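Local coordinates for S-adenosylmethionine:tRNA ribosyltransferase-isomerase (Thermotoga maritima, PDB 1VKY), which probably transfers and isomerises the ribose moiety of S-adenosylmethionine onto the 7-aminomethyl-7-deazaguanine of tRNA, giving epoxyqueuosine in the queuosine pathway, at residues 284-289 against 307-312; 297-302 against 312-317; 57-62 against 197-202; 64-69 against 253-258. All blocks are in the same frame, centred on the assembly; numbering follows the deposited sequence.

Contact 1: 284-289 against 307-312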
loop_
_atom_site.group_PDB
_atom_site.type_symbol
_atom_site.label_atom_id
_atom_site.label_comp_id
_atom_site.label_asym_id
_atom_site.label_seq_id
_atom_site.Cartn_x
_atom_site.Cartn_y
_atom_site.Cartn_z
ATOM N N ASP B 284 -22.317 2.194 14.740
ATOM C CA ASP B 284 -21.431 2.337 15.902
ATOM C C ASP B 284 -20.989 1.004 16.495
ATOM O O ASP B 284 -20.277 0.991 17.486
ATOM C CB ASP B 284 -22.226 3.055 17.018
ATOM C CG ASP B 284 -21.910 4.515 17.107
ATOM O OD1 ASP B 284 -20.749 4.881 16.803
ATOM O OD2 ASP B 284 -22.765 5.357 17.498
ATOM N N LEU B 285 -21.475 -0.107 15.936
ATOM C CA LEU B 285 -21.401 -1.415 16.608
ATOM C C LEU B 285 -19.974 -1.784 16.876
ATOM O O LEU B 285 -19.154 -1.732 15.949
ATOM C CB LEU B 285 -22.078 -2.482 15.739
ATOM C CG LEU B 285 -22.036 -3.925 16.295
ATOM C CD1 LEU B 285 -22.782 -4.031 17.619
ATOM C CD2 LEU B 285 -22.658 -4.880 15.287
ATOM N N PHE B 286 -19.658 -2.127 18.132
ATOM C CA PHE B 286 -18.341 -2.565 18.521
ATOM C C PHE B 286 -18.394 -4.066 18.869
ATOM O O PHE B 286 -19.083 -4.448 19.804
ATOM C CB PHE B 286 -17.834 -1.759 19.741
ATOM C CG PHE B 286 -16.479 -2.172 20.205
ATOM C CD1 PHE B 286 -15.379 -1.924 19.438
ATOM C CD2 PHE B 286 -16.303 -2.845 21.384
ATOM C CE1 PHE B 286 -14.135 -2.332 19.833
ATOM C CE2 PHE B 286 -15.038 -3.248 21.784
ATOM C CZ PHE B 286 -13.969 -2.971 21.012
ATOM N N ILE B 287 -17.695 -4.894 18.092
ATOM C CA ILE B 287 -17.737 -6.331 18.209
ATOM C C ILE B 287 -16.486 -6.783 18.966
ATOM O O ILE B 287 -15.357 -6.491 18.573
ATOM C CB ILE B 287 -17.844 -6.997 16.832
ATOM C CG1 ILE B 287 -19.092 -6.504 16.109
ATOM C CG2 ILE B 287 -17.719 -8.525 16.969
ATOM C CD1 ILE B 287 -19.220 -6.984 14.638
ATOM N N TYR B 288 -16.723 -7.490 20.062
ATOM C CA TYR B 288 -15.684 -7.902 21.002
ATOM C C TYR B 288 -16.148 -9.229 21.609
ATOM O O TYR B 288 -17.360 -9.412 21.806
ATOM C CB TYR B 288 -15.594 -6.809 22.068
ATOM C CG TYR B 288 -14.468 -6.930 23.050
ATOM C CD1 TYR B 288 -13.210 -6.417 22.761
ATOM C CD2 TYR B 288 -14.656 -7.565 24.291
ATOM C CE1 TYR B 288 -12.154 -6.536 23.647
ATOM C CE2 TYR B 288 -13.570 -7.696 25.200
ATOM C CZ TYR B 288 -12.325 -7.152 24.871
ATOM O OH TYR B 288 -11.217 -7.215 25.726
ATOM N N PRO B 289 -15.248 -10.150 21.937
ATOM C CA PRO B 289 -15.682 -11.497 22.401
ATOM C C PRO B 289 -16.275 -11.435 23.811
ATOM O O PRO B 289 -15.799 -10.657 24.597
ATOM C CB PRO B 289 -14.388 -12.296 22.447
ATOM C CG PRO B 289 -13.324 -11.435 21.949
ATOM C CD PRO B 289 -13.794 -10.026 21.959
ATOM N N ARG B 307 -3.204 -6.057 19.019
ATOM C CA ARG B 307 -4.028 -5.108 19.756
ATOM C C ARG B 307 -5.038 -4.364 18.893
ATOM O O ARG B 307 -5.673 -3.444 19.389
ATOM C CB ARG B 307 -3.145 -4.078 20.508
ATOM C CG ARG B 307 -2.087 -4.687 21.483
ATOM C CD ARG B 307 -1.079 -3.654 22.021
ATOM N NE ARG B 307 0.160 -3.722 21.231
ATOM C CZ ARG B 307 0.665 -2.768 20.444
ATOM N NH1 ARG B 307 0.121 -1.556 20.321
ATOM N NH2 ARG B 307 1.772 -3.043 19.786
ATOM N N SER B 308 -5.226 -4.719 17.618
ATOM C CA SER B 308 -6.153 -3.925 16.803
ATOM C C SER B 308 -7.588 -4.268 17.167
ATOM O O SER B 308 -7.872 -5.423 17.548
ATOM C CB SER B 308 -5.996 -4.231 15.326
ATOM O OG SER B 308 -5.991 -5.620 15.156
ATOM N N THR B 309 -8.506 -3.338 16.933
ATOM C CA THR B 309 -9.914 -3.676 17.083
ATOM C C THR B 309 -10.369 -4.685 16.048
ATOM O O THR B 309 -11.333 -5.400 16.288
ATOM C CB THR B 309 -10.822 -2.452 17.041
ATOM O OG1 THR B 309 -10.612 -1.758 15.804
ATOM C CG2 THR B 309 -10.468 -1.470 18.101
ATOM N N LEU B 310 -9.702 -4.768 14.891
ATOM C CA LEU B 310 -10.061 -5.796 13.907
ATOM C C LEU B 310 -9.729 -7.203 14.414
ATOM O O LEU B 310 -10.454 -8.139 14.165
ATOM C CB LEU B 310 -9.391 -5.535 12.551
ATOM C CG LEU B 310 -9.756 -4.173 11.925
ATOM C CD1 LEU B 310 -9.182 -4.031 10.534
ATOM C CD2 LEU B 310 -11.258 -4.026 11.847
ATOM N N LEU B 311 -8.613 -7.340 15.102
ATOM C CA LEU B 311 -8.254 -8.606 15.733
ATOM C C LEU B 311 -9.278 -8.976 16.800
ATOM O O LEU B 311 -9.694 -10.146 16.930
ATOM C CB LEU B 311 -6.812 -8.532 16.329
ATOM C CG LEU B 311 -6.349 -9.778 17.046
ATOM C CD1 LEU B 311 -6.551 -11.030 16.174
ATOM C CD2 LEU B 311 -4.885 -9.598 17.495
ATOM N N MET B 312 -9.754 -7.991 17.542
ATOM C CA MET B 312 -10.802 -8.255 18.539
ATOM C C MET B 312 -12.102 -8.772 17.872
ATOM O O MET B 312 -12.756 -9.673 18.385
ATOM C CB MET B 312 -11.112 -7.011 19.363
ATOM C CG MET B 312 -9.942 -6.504 20.230
ATOM S SD MET B 312 -10.326 -4.840 20.815
ATOM C CE MET B 312 -8.704 -4.452 21.516
HETATM O O HOH W 1 -13.884 -4.830 17.199
#
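I287 and T309 are joined through one water molecule, which donates to I287 O at 2.6 Å and to T309 O at 2.8 Å. This bridge ties the backbone of the loop after strand 279-281 to the first turn of helix 309-318. Beside it lies a double Met-aromatic contact, in which M312 brings its sulfur to the edges of two loop rings, F286 and Y288. Both rings receive it at the rim and not over a face: the line from SD to the ring centroid leans 88° from the normal for Y288 and 77° for F286. The approach is closer at Y288, where SD lies 3.8 Å from CE1; at F286 the nearest ring carbon, CZ, is 4.1 Å from SD. M312 gets there with CG anti to its carbonyl carbon (chi1 -64°) and an extended chain beyond, which carries SD out from the helix toward the loop. The F286 ring also meets T309, whose CG2 stands 4.1 Å from CE1 and near the ring plane. The contact lies at the surface, with F286, Y288 and T309 all exposed, while I287, between the two aromatics in the chain, is buried and turns its end away to L313 and A316 on the same helix and V264 on helix 261-270. At the start of helix 309-318, S308 is the N-cap, its OG accepting from L311 N at 3.1 Å. Past the rings, P289 closes the contact by setting CD 3.7 Å from M312 O.

Contact 2: 297-302 against 312-317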
loop_
_atom_site.group_PDB
_atom_site.type_symbol
_atom_site.label_atom_id
_atom_site.label_comp_id
_atom_site.label_asym_id
_atom_site.label_seq_id
_atom_site.Cartn_x
_atom_site.Cartn_y
_atom_site.Cartn_z
ATOM N N ASP B 297 -22.133 -16.431 8.573
ATOM C CA ASP B 297 -21.828 -17.861 8.847
ATOM C C ASP B 297 -20.359 -18.231 8.684
ATOM O O ASP B 297 -19.888 -19.242 9.225
ATOM C CB ASP B 297 -22.655 -18.776 7.954
ATOM C CG ASP B 297 -24.141 -18.479 8.055
ATOM O OD1 ASP B 297 -24.652 -18.403 9.186
ATOM O OD2 ASP B 297 -24.864 -18.260 7.060
ATOM N N ALA B 298 -19.641 -17.429 7.917
ATOM C CA ALA B 298 -18.229 -17.621 7.634
ATOM C C ALA B 298 -17.603 -16.297 7.275
ATOM O O ALA B 298 -18.296 -15.359 6.927
ATOM C CB ALA B 298 -18.046 -18.622 6.527
ATOM N N LEU B 299 -16.276 -16.200 7.349
ATOM C CA LEU B 299 -15.623 -14.881 7.245
ATOM C C LEU B 299 -14.281 -15.019 6.505
ATOM O O LEU B 299 -13.484 -15.857 6.897
ATOM C CB LEU B 299 -15.394 -14.276 8.641
ATOM C CG LEU B 299 -14.509 -12.990 8.731
ATOM C CD1 LEU B 299 -15.129 -11.912 7.890
ATOM C CD2 LEU B 299 -14.356 -12.484 10.088
ATOM N N VAL B 300 -14.089 -14.244 5.423
ATOM C CA VAL B 300 -12.739 -14.054 4.815
ATOM C C VAL B 300 -12.191 -12.683 5.221
ATOM O O VAL B 300 -12.858 -11.637 5.067
ATOM C CB VAL B 300 -12.810 -14.104 3.281
ATOM C CG1 VAL B 300 -11.455 -13.947 2.654
ATOM C CG2 VAL B 300 -13.493 -15.368 2.807
ATOM N N THR B 301 -10.967 -12.678 5.714
ATOM C CA THR B 301 -10.368 -11.471 6.232
ATOM C C THR B 301 -8.831 -11.543 6.221
ATOM O O THR B 301 -8.248 -12.605 6.094
ATOM C CB THR B 301 -10.894 -11.235 7.648
ATOM O OG1 THR B 301 -10.424 -9.965 8.147
ATOM C CG2 THR B 301 -10.356 -12.276 8.620
ATOM N N ASN B 302 -8.189 -10.386 6.369
ATOM C CA ASN B 302 -6.721 -10.327 6.452
ATOM C C ASN B 302 -6.236 -10.689 7.828
ATOM O O ASN B 302 -7.025 -10.973 8.729
ATOM C CB ASN B 302 -6.219 -8.924 6.040
ATOM C CG ASN B 302 -6.510 -8.587 4.558
ATOM O OD1 ASN B 302 -6.602 -9.468 3.699
ATOM N ND2 ASN B 302 -6.661 -7.298 4.281
ATOM N N MET B 312 -9.754 -7.991 17.542
ATOM C CA MET B 312 -10.802 -8.255 18.539
ATOM C C MET B 312 -12.102 -8.772 17.872
ATOM O O MET B 312 -12.756 -9.673 18.385
ATOM C CB MET B 312 -11.112 -7.011 19.363
ATOM C CG MET B 312 -9.942 -6.504 20.230
ATOM S SD MET B 312 -10.326 -4.840 20.815
ATOM C CE MET B 312 -8.704 -4.452 21.516
ATOM N N LEU B 313 -12.458 -8.216 16.718
ATOM C CA LEU B 313 -13.661 -8.677 15.999
ATOM C C LEU B 313 -13.476 -10.118 15.527
ATOM O O LEU B 313 -14.348 -10.943 15.697
ATOM C CB LEU B 313 -13.920 -7.760 14.815
ATOM C CG LEU B 313 -15.113 -7.974 13.875
ATOM C CD1 LEU B 313 -15.419 -6.659 13.124
ATOM C CD2 LEU B 313 -14.863 -9.090 12.895
ATOM N N VAL B 314 -12.352 -10.422 14.890
ATOM C CA VAL B 314 -12.110 -11.774 14.417
ATOM C C VAL B 314 -12.035 -12.778 15.579
ATOM O O VAL B 314 -12.516 -13.912 15.481
ATOM C CB VAL B 314 -10.836 -11.842 13.532
ATOM C CG1 VAL B 314 -10.569 -13.222 13.126
ATOM C CG2 VAL B 314 -11.043 -10.983 12.293
ATOM N N ALA B 315 -11.466 -12.363 16.700
ATOM C CA ALA B 315 -11.453 -13.200 17.896
ATOM C C ALA B 315 -12.883 -13.508 18.362
ATOM O O ALA B 315 -13.192 -14.637 18.750
ATOM C CB ALA B 315 -10.657 -12.478 19.015
ATOM N N ALA B 316 -13.777 -12.527 18.277
ATOM C CA ALA B 316 -15.156 -12.784 18.651
ATOM C C ALA B 316 -15.706 -13.830 17.684
ATOM O O ALA B 316 -16.503 -14.672 18.069
ATOM C CB ALA B 316 -15.981 -11.530 18.604
ATOM N N PHE B 317 -15.313 -13.763 16.415
ATOM C CA PHE B 317 -15.928 -14.651 15.405
ATOM C C PHE B 317 -15.440 -16.105 15.533
ATOM O O PHE B 317 -16.215 -17.045 15.438
ATOM C CB PHE B 317 -15.638 -14.140 13.995
ATOM C CG PHE B 317 -16.413 -14.866 12.960
ATOM C CD1 PHE B 317 -17.769 -14.592 12.779
ATOM C CD2 PHE B 317 -15.833 -15.865 12.205
ATOM C CE1 PHE B 317 -18.525 -15.309 11.849
ATOM C CE2 PHE B 317 -16.613 -16.590 11.247
ATOM C CZ PHE B 317 -17.948 -16.279 11.094
#
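L299 and F317 make the tight end of this strand-on-helix packing. L299 CB sits over one face of the F317 ring, offset toward its rim, 4.0 Å from the centroid and 25° off the normal: a CH-pi contact. The nearest ring atom, CE2, is 3.7 Å from L299 CB. F317 CZ reaches farther along the strand to A298 CA, also 3.7 Å away, while the carbonyl carbon of D297 meets the ring at its edge. With CG anti to the backbone N (chi1 -171°), F317 holds its ring out from the helix and lays it along the backbone of residues 297-299. Toward the other end the packing is looser. L299 CD2 is 4.3 Å from V314 CG2 and 4.4 Å from L313 CD2, and T301 and V314 meet tip to tip through their CG2 methyls at 4.0 Å. This looser end is buried and more polar: T301 OG1 is hydrogen-bonded to H304 NE2 and to an unidentified ligand, probably from the crystallisation liquor. The two elements run roughly antiparallel, their N-to-C directions 151° apart and their axes 10.5 Å from each other, a spacing usual for a helix lying on a beta-sheet. F317 has a further neighbour in R45, which makes a cation-pi contact with the ring. Within the sheet, strand 298-302 lies between 256-259 and 343-346. Helix 309-318 also reaches I346 on that last strand through V314 and F317, while helix 261-270 touches L299 through V264 and helix 320-332 presses V323 on V314.

Contact 3: 57-62 against 197-202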
loop_
_atom_site.group_PDB
_atom_site.type_symbol
_atom_site.label_atom_id
_atom_site.label_comp_id
_atom_site.label_asym_id
_atom_site.label_seq_id
_atom_site.Cartn_x
_atom_site.Cartn_y
_atom_site.Cartn_z
ATOM N N GLU B 57 -7.651 -21.862 -3.669
ATOM C CA GLU B 57 -8.261 -23.098 -3.096
ATOM C C GLU B 57 -9.471 -22.860 -2.167
ATOM O O GLU B 57 -10.074 -23.801 -1.632
ATOM C CB GLU B 57 -7.162 -23.882 -2.372
ATOM C CG GLU B 57 -6.111 -24.394 -3.340
ATOM C CD GLU B 57 -4.818 -24.843 -2.680
ATOM O OE1 GLU B 57 -4.498 -24.452 -1.545
ATOM O OE2 GLU B 57 -4.090 -25.594 -3.327
ATOM N N ILE B 58 -9.866 -21.592 -2.015
ATOM C CA ILE B 58 -11.085 -21.247 -1.274
ATOM C C ILE B 58 -12.289 -21.927 -1.852
ATOM O O ILE B 58 -13.188 -22.289 -1.114
ATOM C CB ILE B 58 -11.315 -19.696 -1.211
ATOM C CG1 ILE B 58 -12.383 -19.347 -0.155
ATOM C CG2 ILE B 58 -11.674 -19.105 -2.590
ATOM C CD1 ILE B 58 -12.388 -17.904 0.202
ATOM N N ILE B 59 -12.291 -22.155 -3.162
ATOM C CA ILE B 59 -13.411 -22.828 -3.807
ATOM C C ILE B 59 -13.719 -24.238 -3.235
ATOM O O ILE B 59 -14.854 -24.688 -3.239
ATOM C CB ILE B 59 -13.124 -22.911 -5.316
ATOM C CG1 ILE B 59 -14.371 -23.345 -6.099
ATOM C CG2 ILE B 59 -11.924 -23.813 -5.599
ATOM C CD1 ILE B 59 -14.260 -22.998 -7.579
ATOM N N GLU B 60 -12.702 -24.917 -2.729
ATOM C CA GLU B 60 -12.859 -26.267 -2.128
ATOM C C GLU B 60 -13.647 -26.265 -0.794
ATOM O O GLU B 60 -13.917 -27.328 -0.229
ATOM C CB GLU B 60 -11.479 -26.865 -1.875
ATOM C CG GLU B 60 -10.684 -27.008 -3.156
ATOM C CD GLU B 60 -9.298 -27.536 -2.909
ATOM O OE1 GLU B 60 -9.046 -28.008 -1.793
ATOM O OE2 GLU B 60 -8.475 -27.515 -3.813
ATOM N N TYR B 61 -13.966 -25.063 -0.280
ATOM C CA TYR B 61 -14.695 -24.895 0.961
ATOM C C TYR B 61 -16.095 -24.362 0.724
ATOM O O TYR B 61 -16.853 -24.230 1.653
ATOM C CB TYR B 61 -13.929 -23.936 1.892
ATOM C CG TYR B 61 -12.603 -24.516 2.290
ATOM C CD1 TYR B 61 -11.465 -24.208 1.578
ATOM C CD2 TYR B 61 -12.515 -25.464 3.319
ATOM C CE1 TYR B 61 -10.230 -24.756 1.911
ATOM C CE2 TYR B 61 -11.296 -26.037 3.661
ATOM C CZ TYR B 61 -10.144 -25.675 2.945
ATOM O OH TYR B 61 -8.922 -26.223 3.263
ATOM N N LEU B 62 -16.430 -24.057 -0.520
ATOM C CA LEU B 62 -17.678 -23.403 -0.834
ATOM C C LEU B 62 -18.514 -24.353 -1.625
ATOM O O LEU B 62 -18.027 -25.089 -2.461
ATOM C CB LEU B 62 -17.465 -22.083 -1.610
ATOM C CG LEU B 62 -16.651 -21.010 -0.839
ATOM C CD1 LEU B 62 -16.245 -19.816 -1.718
ATOM C CD2 LEU B 62 -17.383 -20.554 0.394
ATOM N N GLU B 197 -15.116 -16.109 -11.520
ATOM C CA GLU B 197 -15.804 -16.878 -12.558
ATOM C C GLU B 197 -15.882 -18.382 -12.228
ATOM O O GLU B 197 -16.929 -18.978 -12.362
ATOM C CB GLU B 197 -15.129 -16.631 -13.906
ATOM C CG GLU B 197 -15.555 -15.310 -14.535
ATOM C CD GLU B 197 -16.869 -15.413 -15.313
ATOM O OE1 GLU B 197 -17.957 -15.457 -14.694
ATOM N N LYS B 198 -14.789 -18.984 -11.773
ATOM C CA LYS B 198 -14.839 -20.369 -11.288
ATOM C C LYS B 198 -15.886 -20.557 -10.188
ATOM O O LYS B 198 -16.648 -21.514 -10.201
ATOM C CB LYS B 198 -13.484 -20.803 -10.731
ATOM C CG LYS B 198 -12.457 -21.127 -11.760
ATOM C CD LYS B 198 -11.203 -21.671 -11.082
ATOM C CE LYS B 198 -10.119 -22.067 -12.094
ATOM N NZ LYS B 198 -9.474 -20.898 -12.749
ATOM N N LEU B 199 -15.927 -19.638 -9.226
ATOM C CA LEU B 199 -16.894 -19.736 -8.121
ATOM C C LEU B 199 -18.333 -19.684 -8.617
ATOM O O LEU B 199 -19.230 -20.472 -8.187
ATOM C CB LEU B 199 -16.656 -18.593 -7.108
ATOM C CG LEU B 199 -15.393 -18.748 -6.272
ATOM C CD1 LEU B 199 -14.986 -17.455 -5.575
ATOM C CD2 LEU B 199 -15.546 -19.893 -5.258
ATOM N N LYS B 200 -18.586 -18.745 -9.522
ATOM C CA LYS B 200 -19.941 -18.639 -10.052
ATOM C C LYS B 200 -20.324 -19.921 -10.820
ATOM O O LYS B 200 -21.456 -20.404 -10.733
ATOM C CB LYS B 200 -20.048 -17.417 -10.974
ATOM C CG LYS B 200 -20.025 -16.099 -10.229
ATOM C CD LYS B 200 -20.063 -14.880 -11.200
ATOM C CE LYS B 200 -20.287 -13.609 -10.388
ATOM N NZ LYS B 200 -20.235 -12.378 -11.205
ATOM N N LYS B 201 -19.368 -20.488 -11.547
ATOM C CA LYS B 201 -19.602 -21.761 -12.277
ATOM C C LYS B 201 -19.969 -22.905 -11.346
ATOM O O LYS B 201 -20.657 -23.820 -11.747
ATOM C CB LYS B 201 -18.353 -22.185 -13.061
ATOM C CG LYS B 201 -18.129 -21.434 -14.368
ATOM N N LYS B 202 -19.447 -22.878 -10.124
ATOM C CA LYS B 202 -19.760 -23.870 -9.106
ATOM C C LYS B 202 -21.134 -23.619 -8.493
ATOM O O LYS B 202 -21.663 -24.480 -7.781
ATOM C CB LYS B 202 -18.663 -23.859 -8.015
ATOM C CG LYS B 202 -18.744 -25.053 -7.013
ATOM C CD LYS B 202 -17.568 -25.083 -5.991
ATOM C CE LYS B 202 -17.587 -26.406 -5.189
ATOM N NZ LYS B 202 -16.438 -26.590 -4.275
#
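The polar part of the contact is carried by K202, which reaches across to the 3-10 segment 57-61 and the loop residue after it. Its NZ donates to two backbone oxygens, I59 O at 2.7 Å and L62 O at 2.8 Å. The bond to L62 O lies almost in line with the carbonyl (C=O...N angle 169°), whereas at I59 O the ammonium is tilted 32° from the carbonyl plane. I59 O has a second donor in L62 N, which arrives from the opposite face of that plane. The K202 chain is extended, with CG anti to the backbone N (chi1 -169°), and that length spans the gap to both oxygens.

Apolar contacts lie alongside. K202 CD passes 3.6 Å from I59 CG1, so the lysine stem packs on the isoleucine. L199 CD2 lies 3.6 Å from L62 CD1 and 3.7 Å from I59 CG1. The I59 side chain crosses that of K198 at about a right angle, its CD1 3.8 Å from K198 O.

L199 and L62 also share L68 of strand 67-75 as a neighbour. The arrangement is that of a lysine ammonium at the C-terminal end of a 3-10 segment, taking I59 O within its last turn and L62 O just past it; such an end would probably favour a positive charge.

Contact 4: 64-69 against 253-258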
loop_
_atom_site.group_PDB
_atom_site.type_symbol
_atom_site.label_atom_id
_atom_site.label_comp_id
_atom_site.label_asym_id
_atom_site.label_seq_id
_atom_site.Cartn_x
_atom_site.Cartn_y
_atom_site.Cartn_z
ATOM N N PRO B 64 -22.411 -24.995 -3.795
ATOM C CA PRO B 64 -23.436 -24.333 -4.588
ATOM C C PRO B 64 -24.484 -23.692 -3.667
ATOM O O PRO B 64 -24.899 -24.281 -2.661
ATOM C CB PRO B 64 -24.038 -25.488 -5.411
ATOM C CG PRO B 64 -22.981 -26.515 -5.482
ATOM C CD PRO B 64 -22.229 -26.406 -4.204
ATOM N N GLY B 65 -24.846 -22.453 -3.953
ATOM C CA GLY B 65 -25.813 -21.761 -3.099
ATOM C C GLY B 65 -25.206 -20.922 -1.970
ATOM O O GLY B 65 -25.900 -20.083 -1.408
ATOM N N ASP B 66 -23.937 -21.123 -1.608
ATOM C CA ASP B 66 -23.320 -20.212 -0.639
ATOM C C ASP B 66 -23.312 -18.771 -1.202
ATOM O O ASP B 66 -23.286 -18.580 -2.424
ATOM C CB ASP B 66 -21.900 -20.637 -0.305
ATOM C CG ASP B 66 -21.836 -21.819 0.637
ATOM O OD1 ASP B 66 -22.850 -22.117 1.344
ATOM O OD2 ASP B 66 -20.786 -22.498 0.718
ATOM N N LEU B 67 -23.291 -17.772 -0.311
ATOM C CA LEU B 67 -23.325 -16.353 -0.726
ATOM C C LEU B 67 -22.097 -15.629 -0.215
ATOM O O LEU B 67 -21.875 -15.577 0.985
ATOM C CB LEU B 67 -24.593 -15.649 -0.204
ATOM C CG LEU B 67 -24.783 -14.171 -0.636
ATOM C CD1 LEU B 67 -25.211 -14.029 -2.057
ATOM C CD2 LEU B 67 -25.819 -13.501 0.239
ATOM N N LEU B 68 -21.308 -15.079 -1.140
ATOM C CA LEU B 68 -20.161 -14.257 -0.814
ATOM C C LEU B 68 -20.622 -12.815 -0.822
ATOM O O LEU B 68 -21.138 -12.337 -1.825
ATOM C CB LEU B 68 -19.019 -14.435 -1.836
ATOM C CG LEU B 68 -18.161 -15.696 -1.626
ATOM C CD1 LEU B 68 -17.235 -15.982 -2.832
ATOM C CD2 LEU B 68 -17.335 -15.565 -0.442
ATOM N N VAL B 69 -20.485 -12.138 0.309
ATOM C CA VAL B 69 -20.890 -10.731 0.410
ATOM C C VAL B 69 -19.687 -9.848 0.492
ATOM O O VAL B 69 -18.872 -9.944 1.430
ATOM C CB VAL B 69 -21.806 -10.456 1.643
ATOM C CG1 VAL B 69 -22.387 -9.014 1.578
ATOM C CG2 VAL B 69 -22.933 -11.445 1.690
ATOM N N GLY B 253 -30.776 -22.754 3.446
ATOM C CA GLY B 253 -29.903 -23.409 4.392
ATOM C C GLY B 253 -28.430 -23.308 4.011
ATOM O O GLY B 253 -27.608 -24.003 4.597
ATOM N N ASN B 254 -28.072 -22.402 3.098
ATOM C CA ASN B 254 -26.627 -22.195 2.719
ATOM C C ASN B 254 -25.948 -21.140 3.596
ATOM O O ASN B 254 -26.594 -20.537 4.446
ATOM C CB ASN B 254 -26.498 -21.768 1.261
ATOM C CG ASN B 254 -26.828 -22.878 0.298
ATOM O OD1 ASN B 254 -27.778 -22.777 -0.439
ATOM N ND2 ASN B 254 -26.034 -23.921 0.293
ATOM N N ARG B 255 -24.660 -20.895 3.360
ATOM C CA ARG B 255 -23.910 -19.955 4.194
ATOM C C ARG B 255 -23.802 -18.553 3.609
ATOM O O ARG B 255 -23.576 -18.391 2.410
ATOM C CB ARG B 255 -22.529 -20.482 4.437
ATOM C CG ARG B 255 -22.534 -21.626 5.447
ATOM C CD ARG B 255 -21.250 -22.328 5.518
ATOM N NE ARG B 255 -20.854 -22.774 4.185
ATOM C CZ ARG B 255 -19.844 -23.589 3.957
ATOM N NH1 ARG B 255 -19.154 -24.049 4.982
ATOM N NH2 ARG B 255 -19.532 -23.939 2.711
ATOM N N ILE B 256 -23.944 -17.567 4.490
ATOM C CA ILE B 256 -23.551 -16.183 4.232
ATOM C C ILE B 256 -22.084 -16.001 4.666
ATOM O O ILE B 256 -21.715 -16.123 5.845
ATOM C CB ILE B 256 -24.476 -15.217 4.965
ATOM C CG1 ILE B 256 -25.912 -15.366 4.458
ATOM C CG2 ILE B 256 -24.006 -13.753 4.814
ATOM C CD1 ILE B 256 -26.903 -14.795 5.425
ATOM N N VAL B 257 -21.243 -15.788 3.670
ATOM C CA VAL B 257 -19.844 -15.656 3.838
ATOM C C VAL B 257 -19.501 -14.189 3.662
ATOM O O VAL B 257 -19.530 -13.662 2.550
ATOM C CB VAL B 257 -19.051 -16.543 2.818
ATOM C CG1 VAL B 257 -17.547 -16.511 3.131
ATOM C CG2 VAL B 257 -19.551 -18.011 2.824
ATOM N N ALA B 258 -19.125 -13.531 4.752
ATOM C CA ALA B 258 -18.732 -12.130 4.665
ATOM C C ALA B 258 -17.307 -12.040 4.193
ATOM O O ALA B 258 -16.447 -12.774 4.655
ATOM C CB ALA B 258 -18.894 -11.432 5.987
#
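D66 and R255 form a two-pronged polar link at the entry to a parallel strand pair, 67-69 beside 256-258, in the mixed nine-stranded sheet. R255 NH2 makes a salt bridge to D66 OD2 at 2.8 Å, on its syn side. The other carboxylate oxygen, D66 OD1, accepts from R255 N at 3.0 Å, met on its anti side and 33° out of the carboxylate plane. Carboxylate and guanidinium are twisted 51° against each other, consistent with a single-point salt bridge and not a paired one. A bend at chi3 (-54°) turns the arginine chain back so that its guanidinium edge faces D66. The two groups have further partners, E63 N at D66 OD2 and Y61 O at R255 NH2, so several bonds fix the carboxylate and the guanidinium in place.

Beyond the link the backbones take over in parallel register. L67 N donates to R255 O at 2.8 Å, L67 O receives V257 N at 2.8 Å, and V69 N reaches V257 O at 2.9 Å; the strand axes are 4.8 Å apart. Before the strands, N254 packs its CB against G65 O, and R252 binds both N254 OD1 and G65 O. G253 ends helix 240-252 in a Schellman motif, turning the chain toward strand 256-259.

On one face L68 and V257 lie side by side, with CD2 3.7 Å from CG1. The other face carries L67, V69, I256 and A258 under helices 240-252 and 261-270; there V69 CG2 meets I256 CG2 at 4.0 Å.

In the fold
Contacts 2 and 4 are buried and belong to the same sheet: strands 298-302 and 256-259 are neighbours, with a probable hydrogen bond from V300 N to A258 O. Contact 4 is built from backbone bonds and a salt bridge, with apolar packing on both faces, contact 2 from apolar packing of a helix on that sheet. Contact 1 lies at the surface and shares M312 and helix 309-318 with contact 2, A316 touching P289 between them; its chemistry is a water bridge and sulfur-aromatic contacts. Contact 3, partly buried and about 29 Å from contact 1, centre to centre, joins a lysine's grip on backbone carbonyls to a small apolar patch. It touches contact 4, K202 O packing against P64 CG.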